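Local coordinates for protein beta-d-glucoside glucohydrolase (PDB 3ZZ1) that probably hydrolyses terminal, non-reducing beta-D-glucosyl residues to release beta-D-glucose, as a family 3 beta-glucosidase of the cellulose degradation pathway, at residues L167-I172 / C202-V207; Y185-A190 / N670-D675; T321-I326 / S507-N512. All coordinates share one frame; numbering follows the deposited sequence.

Interaction 1: L167-I172 / C202-V207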
ATOM      1  N   LEU A 167       7.605  12.245  10.837  1.00 11.78           N
ATOM      2  CA  LEU A 167       8.146  13.193  11.811  1.00 11.91           C
ATOM      3  C   LEU A 167       7.730  12.824  13.227  1.00 11.94           C
ATOM      4  O   LEU A 167       6.537  12.703  13.519  1.00 11.79           O
ATOM      5  CB  LEU A 167       7.709  14.629  11.489  1.00 11.81           C
ATOM      6  CG  LEU A 167       8.064  15.716  12.517  1.00 11.78           C
ATOM      7  CD1 LEU A 167       9.585  15.911  12.644  1.00 11.39           C
ATOM      8  CD2 LEU A 167       7.374  17.037  12.183  1.00 10.33           C
ATOM      9  N   ASN A 168       8.730  12.646  14.090  1.00 12.19           N
ATOM     10  CA  ASN A 168       8.534  12.247  15.487  1.00 12.55           C
ATOM     11  C   ASN A 168       7.736  10.951  15.672  1.00 12.56           C
ATOM     12  O   ASN A 168       7.112  10.747  16.716  1.00 13.02           O
ATOM     13  CB  ASN A 168       7.906  13.388  16.305  1.00 12.67           C
ATOM     14  CG  ASN A 168       8.738  14.656  16.275  1.00 13.03           C
ATOM     15  OD1 ASN A 168       8.222  15.746  16.026  1.00 14.29           O
ATOM     16  ND2 ASN A 168      10.031  14.518  16.527  1.00 13.77           N
ATOM     17  N   ARG A 169       7.779  10.077  14.667  1.00 12.26           N
ATOM     18  CA  ARG A 169       7.082   8.789  14.714  1.00 12.50           C
ATOM     19  C   ARG A 169       7.340   7.961  15.985  1.00 12.46           C
ATOM     20  O   ARG A 169       6.480   7.191  16.398  1.00 12.36           O
ATOM     21  CB  ARG A 169       7.409   7.947  13.474  1.00 12.33           C
ATOM     22  CG  ARG A 169       8.873   7.545  13.341  1.00 12.79           C
ATOM     23  CD  ARG A 169       9.075   6.600  12.175  1.00 11.82           C
ATOM     24  NE  ARG A 169      10.469   6.200  12.008  1.00 11.87           N
ATOM     25  CZ  ARG A 169      10.860   5.139  11.308  1.00 11.63           C
ATOM     26  NH1 ARG A 169       9.963   4.365  10.716  1.00 11.79           N
ATOM     27  NH2 ARG A 169      12.147   4.842  11.208  1.00 12.14           N
ATOM     28  N   GLU A 170       8.516   8.116  16.590  1.00 12.73           N
ATOM     29  CA  GLU A 170       8.875   7.349  17.792  1.00 13.15           C
ATOM     30  C   GLU A 170       8.370   7.967  19.100  1.00 13.19           C
ATOM     31  O   GLU A 170       8.481   7.347  20.164  1.00 13.16           O
ATOM     32  CB  GLU A 170      10.392   7.116  17.863  1.00 13.26           C
ATOM     33  CG  GLU A 170      10.933   6.282  16.706  1.00 14.26           C
ATOM     34  CD  GLU A 170      12.375   5.857  16.893  1.00 16.30           C
ATOM     35  OE1 GLU A 170      12.740   5.404  18.000  1.00 17.62           O
ATOM     36  OE2 GLU A 170      13.144   5.960  15.920  1.00 17.25           O
ATOM     37  N   THR A 171       7.820   9.181  19.017  1.00 13.19           N
ATOM     38  CA  THR A 171       7.378   9.919  20.204  1.00 13.27           C
ATOM     39  C   THR A 171       5.932  10.423  20.133  1.00 13.28           C
ATOM     40  O   THR A 171       5.234  10.451  21.154  1.00 13.14           O
ATOM     41  CB  THR A 171       8.309  11.115  20.520  1.00 13.31           C
ATOM     42  OG1 THR A 171       8.366  12.001  19.393  1.00 13.46           O
ATOM     43  CG2 THR A 171       9.720  10.634  20.870  1.00 13.34           C
ATOM     44  N   ILE A 172       5.489  10.822  18.939  1.00 13.05           N
ATOM     45  CA  ILE A 172       4.139  11.364  18.750  1.00 13.02           C
ATOM     46  C   ILE A 172       3.039  10.386  19.178  1.00 13.19           C
ATOM     47  O   ILE A 172       3.177   9.167  19.027  1.00 13.03           O
ATOM     48  CB  ILE A 172       3.901  11.842  17.281  1.00 12.98           C
ATOM     49  CG1 ILE A 172       2.714  12.809  17.211  1.00 12.53           C
ATOM     50  CG2 ILE A 172       3.742  10.651  16.318  1.00 12.71           C
ATOM     51  CD1 ILE A 172       2.633  13.623  15.913  1.00 13.57           C
ATOM     52  N   CYS A 202       3.528  -4.072  15.191  1.00 11.57           N
ATOM     53  CA  CYS A 202       3.110  -2.860  15.909  1.00 11.84           C
ATOM     54  C   CYS A 202       4.070  -1.689  15.665  1.00 11.59           C
ATOM     55  O   CYS A 202       5.264  -1.893  15.440  1.00 11.64           O
ATOM     56  CB  CYS A 202       2.883  -3.117  17.407  1.00 12.08           C
ATOM     57  SG  CYS A 202       4.249  -3.882  18.318  1.00 13.46           S
ATOM     58  N   SER A 203       3.533  -0.472  15.718  1.00 11.38           N
ATOM     59  CA  SER A 203       4.226   0.717  15.211  1.00 11.25           C
ATOM     60  C   SER A 203       5.097   1.441  16.237  1.00 11.32           C
ATOM     61  O   SER A 203       5.067   1.128  17.430  1.00 11.06           O
ATOM     62  CB  SER A 203       3.215   1.691  14.589  1.00 11.17           C
ATOM     63  OG  SER A 203       2.252   2.106  15.541  1.00 10.23           O
ATOM     64  N   TYR A 204       5.861   2.422  15.752  1.00 11.28           N
ATOM     65  CA  TYR A 204       6.735   3.247  16.598  1.00 11.13           C
ATOM     66  C   TYR A 204       5.982   4.207  17.510  1.00 11.10           C
ATOM     67  O   TYR A 204       6.466   4.555  18.586  1.00 11.38           O
ATOM     68  CB  TYR A 204       7.700   4.072  15.739  1.00 10.80           C
ATOM     69  CG  TYR A 204       8.911   3.312  15.257  1.00 10.70           C
ATOM     70  CD1 TYR A 204       9.865   2.834  16.156  1.00  9.69           C
ATOM     71  CD2 TYR A 204       9.114   3.085  13.894  1.00 10.23           C
ATOM     72  CE1 TYR A 204      10.983   2.138  15.713  1.00  9.66           C
ATOM     73  CE2 TYR A 204      10.226   2.393  13.441  1.00 10.68           C
ATOM     74  CZ  TYR A 204      11.152   1.920  14.354  1.00 10.01           C
ATOM     75  OH  TYR A 204      12.247   1.237  13.898  1.00 10.85           O
ATOM     76  N   ASN A 205       4.811   4.649  17.063  1.00 11.02           N
ATOM     77  CA  ASN A 205       4.109   5.763  17.697  1.00 10.92           C
ATOM     78  C   ASN A 205       3.323   5.368  18.930  1.00 10.88           C
ATOM     79  O   ASN A 205       3.134   4.184  19.211  1.00 10.94           O
ATOM     80  CB  ASN A 205       3.178   6.448  16.693  1.00 10.77           C
ATOM     81  CG  ASN A 205       2.218   5.478  16.039  1.00 11.05           C
ATOM     82  OD1 ASN A 205       2.616   4.689  15.186  1.00 10.56           O
ATOM     83  ND2 ASN A 205       0.944   5.532  16.435  1.00 10.62           N
ATOM     84  N   LYS A 206       2.872   6.378  19.660  1.00 11.13           N
ATOM     85  CA  LYS A 206       1.934   6.184  20.752  1.00 11.29           C
ATOM     86  C   LYS A 206       0.509   6.270  20.224  1.00 11.66           C
ATOM     87  O   LYS A 206       0.243   6.917  19.204  1.00 11.27           O
ATOM     88  CB  LYS A 206       2.163   7.219  21.856  1.00 11.22           C
ATOM     89  CG  LYS A 206       3.472   7.060  22.610  1.00 11.18           C
ATOM     90  CD  LYS A 206       3.582   8.076  23.731  1.00 10.69           C
ATOM     91  CE  LYS A 206       4.691   7.713  24.691  1.00 10.55           C
ATOM     92  NZ  LYS A 206       5.098   8.864  25.537  1.00 11.09           N
ATOM     93  N   VAL A 207      -0.395   5.588  20.919  1.00 12.31           N
ATOM     94  CA  VAL A 207      -1.819   5.610  20.619  1.00 12.80           C
ATOM     95  C   VAL A 207      -2.507   5.957  21.937  1.00 13.25           C
ATOM     96  O   VAL A 207      -2.460   5.174  22.893  1.00 13.17           O
ATOM     97  CB  VAL A 207      -2.312   4.234  20.089  1.00 12.80           C
ATOM     98  CG1 VAL A 207      -3.839   4.206  19.950  1.00 13.23           C
ATOM     99  CG2 VAL A 207      -1.646   3.891  18.761  1.00 12.60           C
TER
HETATM  100  O   HOH W   1      13.393   1.872  11.637  1.00 16.36           O
HETATM  101  O   HOH W   2       6.478  10.392  23.736  1.00 15.36           O
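The ring of Y204 points alongside two consecutive side chains of the facing loop, R169 along its CD2-CE2 side and E170 along its CD1 side. The guanidinium of R169 turns one face to the ring: NH1 comes to 3.4 Å from CE2 of Y204, while the two planes stay 55° apart, so the pair is not a flat stack. R169 gets there with CG wedged between its backbone N and carbonyl carbon (chi1 64°) and a chain stretched out from CG to NE. E170 runs in the same direction, its CG 3.7 Å from CD1 of Y204 and its carboxylate stacked within 26° of the ring plane.

In the TIM-barrel domain, 167-172 lies in the loop after strand 154-160; 202-207 runs from the end of strand 199-202 into short strand 206-207. Behind the side chains K206 N donates to I172 O over 2.9 Å, and K206 also bonds S174, joining the short parallel strands 173-174 and 206-207. N205 meets the facing loop through CB, 3.4 Å from R169 O, while its amide turns away from that loop. OG of S203 donates to OD1 of N205 at 2.6 Å, and ND2 gives to K206 O and I161 O, fixing the amide's rotation. NZ of K206 reaches T171 O through a water.

Y204 OH bonds W237 O and receives a proton from a water, 2.6 Å from that OH, which also meets NH2 of R169 weakly. Such loops, at the carboxyl ends of barrel strands, probably border the sugar pocket of family 3 enzymes. The chemistry implies an arginine flanked by an aromatic ring, its charge paired through NH1 with E441 across the domain boundary.

Interaction 2: Y185-A190 / N670-D675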
ATOM      1  N   TYR A 185      -9.016   3.353  10.258  1.00 10.61           N
ATOM      2  CA  TYR A 185      -7.639   2.863  10.316  1.00 10.20           C
ATOM      3  C   TYR A 185      -7.480   1.361  10.553  1.00  9.90           C
ATOM      4  O   TYR A 185      -6.622   0.735   9.931  1.00  9.95           O
ATOM      5  CB  TYR A 185      -6.813   3.704  11.293  1.00  9.96           C
ATOM      6  CG  TYR A 185      -6.770   5.147  10.843  1.00 10.53           C
ATOM      7  CD1 TYR A 185      -5.941   5.542   9.793  1.00 10.35           C
ATOM      8  CD2 TYR A 185      -7.595   6.108  11.428  1.00 10.31           C
ATOM      9  CE1 TYR A 185      -5.913   6.857   9.358  1.00 10.92           C
ATOM     10  CE2 TYR A 185      -7.575   7.428  10.998  1.00 10.47           C
ATOM     11  CZ  TYR A 185      -6.730   7.792   9.959  1.00 10.71           C
ATOM     12  OH  TYR A 185      -6.701   9.090   9.515  1.00 11.31           O
ATOM     13  N   THR A 186      -8.301   0.787  11.426  1.00  9.60           N
ATOM     14  CA  THR A 186      -8.220  -0.649  11.722  1.00  9.56           C
ATOM     15  C   THR A 186      -8.826  -1.484  10.594  1.00  9.53           C
ATOM     16  O   THR A 186      -8.382  -2.599  10.344  1.00  9.59           O
ATOM     17  CB  THR A 186      -8.881  -1.009  13.079  1.00  9.27           C
ATOM     18  OG1 THR A 186      -8.326  -0.190  14.112  1.00  9.50           O
ATOM     19  CG2 THR A 186      -8.620  -2.463  13.441  1.00  9.87           C
ATOM     20  N   TRP A 187      -9.827  -0.925   9.914  1.00  9.68           N
ATOM     21  CA  TRP A 187     -10.530  -1.597   8.811  1.00  9.64           C
ATOM     22  C   TRP A 187      -9.643  -2.482   7.908  1.00  9.66           C
ATOM     23  O   TRP A 187      -9.949  -3.668   7.728  1.00  9.72           O
ATOM     24  CB  TRP A 187     -11.321  -0.573   7.975  1.00  9.57           C
ATOM     25  CG  TRP A 187     -12.057  -1.156   6.784  1.00  9.42           C
ATOM     26  CD1 TRP A 187     -11.501  -1.673   5.644  1.00  9.28           C
ATOM     27  CD2 TRP A 187     -13.478  -1.254   6.613  1.00  9.55           C
ATOM     28  NE1 TRP A 187     -12.484  -2.098   4.784  1.00  9.21           N
ATOM     29  CE2 TRP A 187     -13.707  -1.854   5.350  1.00 10.12           C
ATOM     30  CE3 TRP A 187     -14.581  -0.902   7.406  1.00 10.04           C
ATOM     31  CZ2 TRP A 187     -14.994  -2.108   4.860  1.00  9.62           C
ATOM     32  CZ3 TRP A 187     -15.864  -1.154   6.917  1.00 10.33           C
ATOM     33  CH2 TRP A 187     -16.055  -1.748   5.652  1.00 10.63           C
ATOM     34  N   PRO A 188      -8.561  -1.916   7.321  1.00  9.69           N
ATOM     35  CA  PRO A 188      -7.745  -2.734   6.412  1.00  9.69           C
ATOM     36  C   PRO A 188      -6.946  -3.848   7.097  1.00  9.59           C
ATOM     37  O   PRO A 188      -6.570  -4.825   6.440  1.00  9.78           O
ATOM     38  CB  PRO A 188      -6.796  -1.710   5.774  1.00  9.65           C
ATOM     39  CG  PRO A 188      -6.754  -0.577   6.730  1.00  9.80           C
ATOM     40  CD  PRO A 188      -8.133  -0.505   7.298  1.00  9.63           C
ATOM     41  N   PHE A 189      -6.679  -3.700   8.391  1.00  9.40           N
ATOM     42  CA  PHE A 189      -6.027  -4.758   9.161  1.00  9.24           C
ATOM     43  C   PHE A 189      -6.977  -5.933   9.382  1.00  9.11           C
ATOM     44  O   PHE A 189      -6.538  -7.088   9.446  1.00  9.41           O
ATOM     45  CB  PHE A 189      -5.485  -4.222  10.485  1.00  9.05           C
ATOM     46  CG  PHE A 189      -4.255  -3.375  10.331  1.00  9.69           C
ATOM     47  CD1 PHE A 189      -2.992  -3.955  10.334  1.00  9.47           C
ATOM     48  CD2 PHE A 189      -4.356  -1.990  10.170  1.00 10.35           C
ATOM     49  CE1 PHE A 189      -1.849  -3.173  10.189  1.00 10.54           C
ATOM     50  CE2 PHE A 189      -3.222  -1.204  10.020  1.00 10.26           C
ATOM     51  CZ  PHE A 189      -1.964  -1.798  10.033  1.00 10.57           C
ATOM     52  N   ALA A 190      -8.276  -5.644   9.469  1.00  8.76           N
ATOM     53  CA  ALA A 190      -9.291  -6.700   9.543  1.00  8.73           C
ATOM     54  C   ALA A 190      -9.313  -7.550   8.271  1.00  8.53           C
ATOM     55  O   ALA A 190      -9.411  -8.772   8.342  1.00  8.44           O
ATOM     56  CB  ALA A 190     -10.668  -6.123   9.830  1.00  8.67           C
ATOM     57  N   ASN A 670     -19.753  -7.296  -5.116  1.00 13.74           N
ATOM     58  CA  ASN A 670     -20.257  -8.071  -3.989  1.00 13.72           C
ATOM     59  C   ASN A 670     -20.115  -7.298  -2.688  1.00 13.62           C
ATOM     60  O   ASN A 670     -19.019  -6.837  -2.337  1.00 13.48           O
ATOM     61  CB  ASN A 670     -19.550  -9.427  -3.903  1.00 13.73           C
ATOM     62  CG  ASN A 670     -19.861 -10.315  -5.095  1.00 14.22           C
ATOM     63  OD1 ASN A 670     -20.993 -10.345  -5.575  1.00 14.48           O
ATOM     64  ND2 ASN A 670     -18.853 -11.036  -5.584  1.00 14.94           N
ATOM     65  N   ILE A 671     -21.234  -7.157  -1.982  1.00 13.26           N
ATOM     66  CA  ILE A 671     -21.285  -6.349  -0.772  1.00 13.08           C
ATOM     67  C   ILE A 671     -21.338  -7.217   0.482  1.00 12.85           C
ATOM     68  O   ILE A 671     -22.301  -7.957   0.698  1.00 12.88           O
ATOM     69  CB  ILE A 671     -22.470  -5.358  -0.809  1.00 13.06           C
ATOM     70  CG1 ILE A 671     -22.306  -4.393  -1.992  1.00 13.56           C
ATOM     71  CG2 ILE A 671     -22.586  -4.601   0.513  1.00 13.26           C
ATOM     72  CD1 ILE A 671     -23.451  -3.427  -2.166  1.00 15.27           C
ATOM     73  N   ARG A 672     -20.284  -7.125   1.292  1.00 12.55           N
ATOM     74  CA  ARG A 672     -20.199  -7.839   2.560  1.00 12.39           C
ATOM     75  C   ARG A 672     -21.010  -7.082   3.599  1.00 12.39           C
ATOM     76  O   ARG A 672     -21.282  -5.885   3.431  1.00 12.53           O
ATOM     77  CB  ARG A 672     -18.742  -7.956   3.021  1.00 12.41           C
ATOM     78  CG  ARG A 672     -17.794  -8.581   1.987  1.00 12.28           C
ATOM     79  CD  ARG A 672     -16.328  -8.329   2.327  1.00 11.74           C
ATOM     80  NE  ARG A 672     -16.019  -6.902   2.421  1.00 11.38           N
ATOM     81  CZ  ARG A 672     -14.793  -6.385   2.513  1.00 10.37           C
ATOM     82  NH1 ARG A 672     -13.725  -7.166   2.522  1.00  8.86           N
ATOM     83  NH2 ARG A 672     -14.637  -5.069   2.599  1.00 10.93           N
ATOM     84  N   ARG A 673     -21.386  -7.765   4.678  1.00 12.01           N
ATOM     85  CA  ARG A 673     -22.134  -7.111   5.742  1.00 11.69           C
ATOM     86  C   ARG A 673     -21.427  -5.855   6.268  1.00 11.73           C
ATOM     87  O   ARG A 673     -22.076  -4.827   6.501  1.00 11.42           O
ATOM     88  CB  ARG A 673     -22.443  -8.062   6.897  1.00 11.74           C
ATOM     89  CG  ARG A 673     -23.309  -7.388   7.948  1.00 10.99           C
ATOM     90  CD  ARG A 673     -23.621  -8.258   9.143  1.00 11.91           C
ATOM     91  NE  ARG A 673     -24.510  -7.531  10.052  1.00 11.99           N
ATOM     92  CZ  ARG A 673     -25.823  -7.420   9.882  1.00 11.36           C
ATOM     93  NH1 ARG A 673     -26.417  -7.998   8.845  1.00 11.83           N
ATOM     94  NH2 ARG A 673     -26.544  -6.731  10.749  1.00 11.96           N
ATOM     95  N   ARG A 674     -20.109  -5.943   6.445  1.00 11.48           N
ATOM     96  CA  ARG A 674     -19.319  -4.813   6.956  1.00 11.38           C
ATOM     97  C   ARG A 674     -19.328  -3.596   6.016  1.00 11.30           C
ATOM     98  O   ARG A 674     -19.150  -2.461   6.463  1.00 11.29           O
ATOM     99  CB  ARG A 674     -17.884  -5.250   7.292  1.00 11.27           C
ATOM    100  CG  ARG A 674     -16.998  -5.556   6.087  1.00 10.96           C
ATOM    101  CD  ARG A 674     -15.764  -6.354   6.489  1.00 10.37           C
ATOM    102  NE  ARG A 674     -14.816  -5.572   7.281  1.00  9.30           N
ATOM    103  CZ  ARG A 674     -13.689  -5.032   6.814  1.00  9.25           C
ATOM    104  NH1 ARG A 674     -13.337  -5.171   5.535  1.00  6.82           N
ATOM    105  NH2 ARG A 674     -12.904  -4.347   7.636  1.00  9.18           N
ATOM    106  N   ASP A 675     -19.555  -3.836   4.725  1.00 11.39           N
ATOM    107  CA  ASP A 675     -19.628  -2.757   3.732  1.00 11.29           C
ATOM    108  C   ASP A 675     -20.869  -1.880   3.901  1.00 11.20           C
ATOM    109  O   ASP A 675     -20.947  -0.799   3.321  1.00 11.47           O
ATOM    110  CB  ASP A 675     -19.554  -3.318   2.304  1.00 11.28           C
ATOM    111  CG  ASP A 675     -18.243  -4.047   2.025  1.00 11.08           C
ATOM    112  OD1 ASP A 675     -17.181  -3.613   2.531  1.00 11.08           O
ATOM    113  OD2 ASP A 675     -18.280  -5.059   1.293  1.00  9.27           O
TER
HETATM  114  O   HOH W   3     -12.022  -3.806   2.406  1.00  7.78           O
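A buried cation-pi contact joins the TIM-barrel domain to the fibronectin type III-like domain: helix 178-194 of the barrel supplies the tryptophan, and the turn after strand 664-672 supplies the arginine. R674 lays its guanidinium over one face of the W187 indole, with CZ 3.7 Å from the centroid of the five-membered ring and the planes 30° apart. A bend at chi3 (-69°) swings the group over the ring, and the same bend lets NH2 donate to the backbone oxygen of W187 at 3.0 Å, somewhat out of the carbonyl plane. NH1 forms a salt bridge with D191, a little further along the helix, so the arginine is gripped by charge, carbonyl and ring together.

R672 provides a second layer. It holds D675 side-on, NE to OD2 and NH2 to OD1, while its own backbone N also gives to OD2; through NH1 it reaches D191 as well. This salt-bridged carboxylate is set against the benzene end of the indole, OD1 lying near the ring plane 3.5 Å from CZ2 of W187. In that edge region a water accepts from NE1 of W187 at 3.0 Å and from NH2 of R672 at 2.9 Å.

Interaction 3: T321-I326 / S507-N512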
ATOM      1  N   THR A 321       7.144  -9.622 -15.543  1.00 13.04           N
ATOM      2  CA  THR A 321       5.856  -9.459 -16.223  1.00 12.92           C
ATOM      3  C   THR A 321       4.849  -8.765 -15.312  1.00 12.77           C
ATOM      4  O   THR A 321       4.033  -7.974 -15.777  1.00 12.91           O
ATOM      5  CB  THR A 321       5.261 -10.805 -16.680  1.00 13.03           C
ATOM      6  OG1 THR A 321       5.093 -11.663 -15.546  1.00 12.82           O
ATOM      7  CG2 THR A 321       6.158 -11.482 -17.724  1.00 12.92           C
ATOM      8  N   ASN A 322       4.914  -9.059 -14.013  1.00 12.45           N
ATOM      9  CA  ASN A 322       4.042  -8.411 -13.048  1.00 12.20           C
ATOM     10  C   ASN A 322       4.404  -6.943 -12.879  1.00 12.13           C
ATOM     11  O   ASN A 322       3.519  -6.089 -12.852  1.00 11.78           O
ATOM     12  CB  ASN A 322       4.076  -9.120 -11.690  1.00 12.11           C
ATOM     13  CG  ASN A 322       3.206  -8.426 -10.646  1.00 11.85           C
ATOM     14  OD1 ASN A 322       3.705  -7.658  -9.824  1.00 10.92           O
ATOM     15  ND2 ASN A 322       1.900  -8.684 -10.684  1.00 10.55           N
ATOM     16  N   VAL A 323       5.706  -6.662 -12.766  1.00 12.04           N
ATOM     17  CA  VAL A 323       6.189  -5.293 -12.589  1.00 12.13           C
ATOM     18  C   VAL A 323       5.835  -4.459 -13.823  1.00 12.24           C
ATOM     19  O   VAL A 323       5.294  -3.358 -13.701  1.00 11.93           O
ATOM     20  CB  VAL A 323       7.711  -5.241 -12.299  1.00 12.21           C
ATOM     21  CG1 VAL A 323       8.157  -3.811 -12.016  1.00 11.91           C
ATOM     22  CG2 VAL A 323       8.055  -6.132 -11.117  1.00 12.12           C
ATOM     23  N   ARG A 324       6.125  -5.011 -15.002  1.00 12.38           N
ATOM     24  CA  ARG A 324       5.739  -4.422 -16.284  1.00 12.42           C
ATOM     25  C   ARG A 324       4.246  -4.120 -16.322  1.00 12.23           C
ATOM     26  O   ARG A 324       3.850  -2.994 -16.613  1.00 12.15           O
ATOM     27  CB  ARG A 324       6.126  -5.360 -17.441  1.00 12.53           C
ATOM     28  CG  ARG A 324       5.686  -4.910 -18.848  1.00 13.19           C
ATOM     29  CD  ARG A 324       6.523  -3.741 -19.343  1.00 13.69           C
ATOM     30  NE  ARG A 324       6.240  -3.375 -20.731  1.00 13.76           N
ATOM     31  CZ  ARG A 324       6.837  -3.910 -21.797  1.00 14.33           C
ATOM     32  NH1 ARG A 324       7.758  -4.858 -21.656  1.00 14.75           N
ATOM     33  NH2 ARG A 324       6.515  -3.490 -23.015  1.00 13.63           N
ATOM     34  N   ALA A 325       3.427  -5.125 -16.009  1.00 12.30           N
ATOM     35  CA  ALA A 325       1.970  -4.985 -16.055  1.00 12.19           C
ATOM     36  C   ALA A 325       1.452  -3.905 -15.106  1.00 12.01           C
ATOM     37  O   ALA A 325       0.624  -3.081 -15.496  1.00 12.10           O
ATOM     38  CB  ALA A 325       1.284  -6.325 -15.774  1.00 12.24           C
ATOM     39  N   ILE A 326       1.943  -3.901 -13.868  1.00 11.65           N
ATOM     40  CA  ILE A 326       1.455  -2.947 -12.871  1.00 11.15           C
ATOM     41  C   ILE A 326       1.988  -1.536 -13.114  1.00 11.26           C
ATOM     42  O   ILE A 326       1.238  -0.562 -13.015  1.00 11.37           O
ATOM     43  CB  ILE A 326       1.739  -3.422 -11.429  1.00 11.12           C
ATOM     44  CG1 ILE A 326       0.850  -4.627 -11.091  1.00 10.45           C
ATOM     45  CG2 ILE A 326       1.500  -2.288 -10.443  1.00 11.14           C
ATOM     46  CD1 ILE A 326       1.095  -5.224  -9.717  1.00  9.90           C
ATOM     47  N   SER A 507       9.020   1.246 -10.514  1.00 12.18           N
ATOM     48  CA  SER A 507      10.196   0.405 -10.270  1.00 12.24           C
ATOM     49  C   SER A 507      11.000   0.157 -11.564  1.00 12.27           C
ATOM     50  O   SER A 507      11.071   1.035 -12.434  1.00 12.12           O
ATOM     51  CB  SER A 507       9.800  -0.905  -9.585  1.00 12.10           C
ATOM     52  OG  SER A 507      10.947  -1.625  -9.188  1.00 12.26           O
ATOM     53  N   GLN A 508      11.574  -1.040 -11.688  1.00 12.23           N
ATOM     54  CA  GLN A 508      12.535  -1.378 -12.750  1.00 12.31           C
ATOM     55  C   GLN A 508      12.002  -1.309 -14.186  1.00 12.34           C
ATOM     56  O   GLN A 508      12.787  -1.222 -15.133  1.00 12.61           O
ATOM     57  CB  GLN A 508      13.139  -2.764 -12.485  1.00 12.14           C
ATOM     58  CG  GLN A 508      12.135  -3.908 -12.569  1.00 12.50           C
ATOM     59  CD  GLN A 508      12.602  -5.168 -11.868  1.00 12.04           C
ATOM     60  OE1 GLN A 508      13.118  -5.121 -10.747  1.00 12.40           O
ATOM     61  NE2 GLN A 508      12.399  -6.308 -12.512  1.00 11.43           N
ATOM     62  N   GLU A 509      10.682  -1.356 -14.346  1.00 12.44           N
ATOM     63  CA  GLU A 509      10.068  -1.378 -15.680  1.00 12.68           C
ATOM     64  C   GLU A 509       9.570  -0.006 -16.141  1.00 12.58           C
ATOM     65  O   GLU A 509       8.788   0.090 -17.088  1.00 12.74           O
ATOM     66  CB  GLU A 509       8.937  -2.417 -15.740  1.00 12.39           C
ATOM     67  CG  GLU A 509       9.417  -3.862 -15.838  1.00 12.57           C
ATOM     68  CD  GLU A 509      10.107  -4.190 -17.162  1.00 12.43           C
ATOM     69  OE1 GLU A 509       9.671  -3.695 -18.221  1.00 12.45           O
ATOM     70  OE2 GLU A 509      11.089  -4.955 -17.143  1.00 13.21           O
ATOM     71  N   SER A 510      10.040   1.047 -15.478  1.00 12.59           N
ATOM     72  CA  SER A 510       9.631   2.424 -15.778  1.00 12.43           C
ATOM     73  C   SER A 510       9.432   2.725 -17.270  1.00 12.44           C
ATOM     74  O   SER A 510       8.319   3.050 -17.704  1.00 12.32           O
ATOM     75  CB  SER A 510      10.634   3.418 -15.183  1.00 12.46           C
ATOM     76  OG  SER A 510      10.254   4.749 -15.487  1.00 12.62           O
ATOM     77  N   GLY A 511      10.514   2.621 -18.039  1.00 12.20           N
ATOM     78  CA  GLY A 511      10.516   3.029 -19.446  1.00 12.24           C
ATOM     79  C   GLY A 511       9.604   2.223 -20.355  1.00 12.16           C
ATOM     80  O   GLY A 511       8.895   2.790 -21.185  1.00 12.18           O
ATOM     81  N   ASN A 512       9.625   0.899 -20.202  1.00 12.18           N
ATOM     82  CA  ASN A 512       8.786   0.016 -21.006  1.00 12.15           C
ATOM     83  C   ASN A 512       7.309   0.294 -20.780  1.00 12.20           C
ATOM     84  O   ASN A 512       6.543   0.419 -21.736  1.00 11.97           O
ATOM     85  CB  ASN A 512       9.092  -1.454 -20.713  1.00 12.18           C
ATOM     86  CG  ASN A 512      10.444  -1.896 -21.249  1.00 12.27           C
ATOM     87  OD1 ASN A 512      10.956  -1.340 -22.219  1.00 11.59           O
ATOM     88  ND2 ASN A 512      11.021  -2.921 -20.620  1.00 12.81           N
TER
HETATM   89  O   HOH W   4       9.315  -6.138 -19.569  1.00 17.70           O
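V323 and R324, side by side on helix 320-329, carry its half of this contact, and nonpolar packing falls mainly to the first. CG1 of V323 meets CG of Q508 and CG of E509, each at 4.0 Å, with CB of S507 close by; the valine crosses both longer chains at about a right angle. CG of E509, set anti to the carbonyl carbon (chi1 -76°), lies 3.6 Å from N of R324, and the bend at chi2 then turns the carboxylate toward the R324 side chain.

The second kind of packing is of a flat group on an aliphatic one. R324 presents a face of its guanidinium to N512, whose CB is 3.4 Å from NE of R324. Here the turn after parallel strand 497-502 of the second domain's alpha/beta sandwich passes into helix 510-518, and helix 320-329 packs against that helix start. E509 occupies the N-cap position, and N512 donates from ND2 to OE1 of E509 over 2.9 Å, nearly straight at 166°.

Charge acts less directly. NH1 of R324 stays 4.1 Å from OE1 of E509, too long for a salt bridge, although the two planes are only 9° apart. A water at the guanidinium edge spans them, taking a proton from NH1 and giving one to OE1 at 2.8 Å. The direct ionic partner of R324 is D516, whose carboxylate pairs with NE in a salt bridge, while OE2 of E509 bonds the hydroxyl of Y391.

Interaction 1 ties two loops within the barrel, whereas interaction 2 joins the barrel to the fibronectin-like domain. They are the nearest pair, about 25 Å between centres and about 7 Å between nearest atoms; helix 178-194, used in interaction 2, lies between the two segments of interaction 1 along the chain. Interaction 3 stands about 34 Å from interaction 1 and 30 Å from interaction 2, centre to centre, across the middle of the molecule. Family 3 glucosidases generally bind sugar where the barrel and second domains meet, and of the barrel contacts interaction 1 is probably the one beside that pocket.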